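Local structure of endoglucanase E (Clostridium thermocellum, 2WAO) at residues 67-70 with 75-78. The protein probably removes acetyl groups from plant cell-wall polysaccharides through its family 2 carbohydrate esterase domain, whose active site also binds cello-oligosaccharides. Residues are numbered along the deposited sequence; the frame is centred on the assembly and turned at random.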
loop_
_atom_site.group_PDB
_atom_site.type_symbol
_atom_site.label_atom_id
_atom_site.label_comp_id
_atom_site.label_asym_id
_atom_site.label_seq_id
_atom_site.Cartn_x
_atom_site.Cartn_y
_atom_site.Cartn_z
ATOM N N PHE A 67 14.016 11.203 -0.523
ATOM C CA PHE A 67 15.277 10.983 -1.261
ATOM C C PHE A 67 15.190 9.691 -2.024
ATOM O O PHE A 67 14.386 8.817 -1.684
ATOM C CB PHE A 67 16.478 10.961 -0.310
ATOM C CG PHE A 67 16.434 9.833 0.686
ATOM C CD1 PHE A 67 17.045 8.626 0.394
ATOM C CD2 PHE A 67 15.737 9.973 1.923
ATOM C CE1 PHE A 67 17.009 7.554 1.329
ATOM C CE2 PHE A 67 15.703 8.912 2.840
ATOM C CZ PHE A 67 16.311 7.713 2.544
ATOM N N SER A 68 15.988 9.555 -3.068
ATOM C CA SER A 68 15.965 8.339 -3.830
ATOM C C SER A 68 17.241 7.571 -3.647
ATOM O O SER A 68 18.294 8.169 -3.380
ATOM C CB SER A 68 15.823 8.605 -5.338
ATOM O OG SER A 68 16.838 9.493 -5.774
ATOM N N VAL A 69 17.146 6.262 -3.842
ATOM C CA VAL A 69 18.302 5.419 -4.008
ATOM C C VAL A 69 18.052 4.642 -5.293
ATOM O O VAL A 69 17.108 3.846 -5.379
ATOM C CB VAL A 69 18.559 4.491 -2.800
ATOM C CG1 VAL A 69 19.812 3.598 -3.071
ATOM C CG2 VAL A 69 18.765 5.286 -1.511
ATOM N N ASN A 70 18.881 4.903 -6.306
ATOM C CA ASN A 70 18.579 4.432 -7.667
ATOM C C ASN A 70 19.584 3.394 -8.209
ATOM O O ASN A 70 20.728 3.741 -8.575
ATOM C CB ASN A 70 18.382 5.636 -8.632
ATOM C CG ASN A 70 17.858 5.205 -10.022
ATOM O OD1 ASN A 70 17.664 4.023 -10.277
ATOM N ND2 ASN A 70 17.641 6.178 -10.921
ATOM N N THR A 75 24.882 4.884 1.402
ATOM C CA THR A 75 24.704 5.317 2.774
ATOM C C THR A 75 24.211 6.749 2.739
ATOM O O THR A 75 24.813 7.620 2.093
ATOM C CB THR A 75 26.002 5.178 3.590
ATOM O OG1 THR A 75 26.398 3.796 3.529
ATOM C CG2 THR A 75 25.750 5.566 5.040
ATOM N N VAL A 76 23.080 6.961 3.396
ATOM C CA VAL A 76 22.344 8.188 3.380
ATOM C C VAL A 76 22.238 8.682 4.805
ATOM O O VAL A 76 21.834 7.930 5.692
ATOM C CB VAL A 76 20.897 7.921 2.788
ATOM C CG1 VAL A 76 20.002 9.127 2.978
ATOM C CG2 VAL A 76 20.999 7.566 1.310
ATOM N N LYS A 77 22.604 9.940 5.047
ATOM C CA LYS A 77 22.303 10.562 6.353
ATOM C C LYS A 77 20.833 10.955 6.403
ATOM O O LYS A 77 20.393 11.864 5.673
ATOM C CB LYS A 77 23.211 11.779 6.614
ATOM C CG LYS A 77 22.824 12.631 7.832
ATOM C CD LYS A 77 23.242 11.969 9.133
ATOM C CE LYS A 77 24.759 11.756 9.192
ATOM N NZ LYS A 77 25.448 13.062 9.370
ATOM N N LEU A 78 20.065 10.283 7.263
ATOM C CA LEU A 78 18.626 10.525 7.343
ATOM C C LEU A 78 18.246 11.833 7.999
ATOM O O LEU A 78 17.317 12.512 7.552
ATOM C CB LEU A 78 17.891 9.369 8.041
ATOM C CG LEU A 78 17.933 7.993 7.342
ATOM C CD1 LEU A 78 17.159 7.041 8.249
ATOM C CD2 LEU A 78 17.345 8.067 5.872
#
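Phe67 meets Val76 and Leu78 in a worked example of two edge strands of different sheets that touch through side chains, with no hydrogen bond between them. With CG set between the backbone N and the carbonyl carbon (chi1 63°), the ring reaches the other strand and takes Val76 CG1 over one face, a CH-pi contact 3.9 Å from the Phe67 ring centroid and 15° off its normal. The methyl sits slightly toward the rim, 3.8 Å from Phe67 CE1. Farther round the same ring, Leu78 CD2 approaches obliquely, 3.5 Å from Phe67 CZ. Segments 67-70 and 75-78 run nearly antiparallel (171°), their axes 9.5 Å apart at closest approach, about twice the spacing of paired neighbours. Of their parent strands, 62-70 bonds to strand 52-59 in one antiparallel sheet and 73-79 to strand 43-49 in the other, so the short connection after Asn70 crosses between the two sheets of the beta-sandwich beside the SGNH-type esterase domain. Leu91 of strand 85-93 touches both Phe67 and Leu78. Val69, next to point toward the opposite strand, is buried and meets Val76 more loosely, its CG2 4.3 Å from Val76 CG2, while Ile47 packs against both Val69 and Phe67.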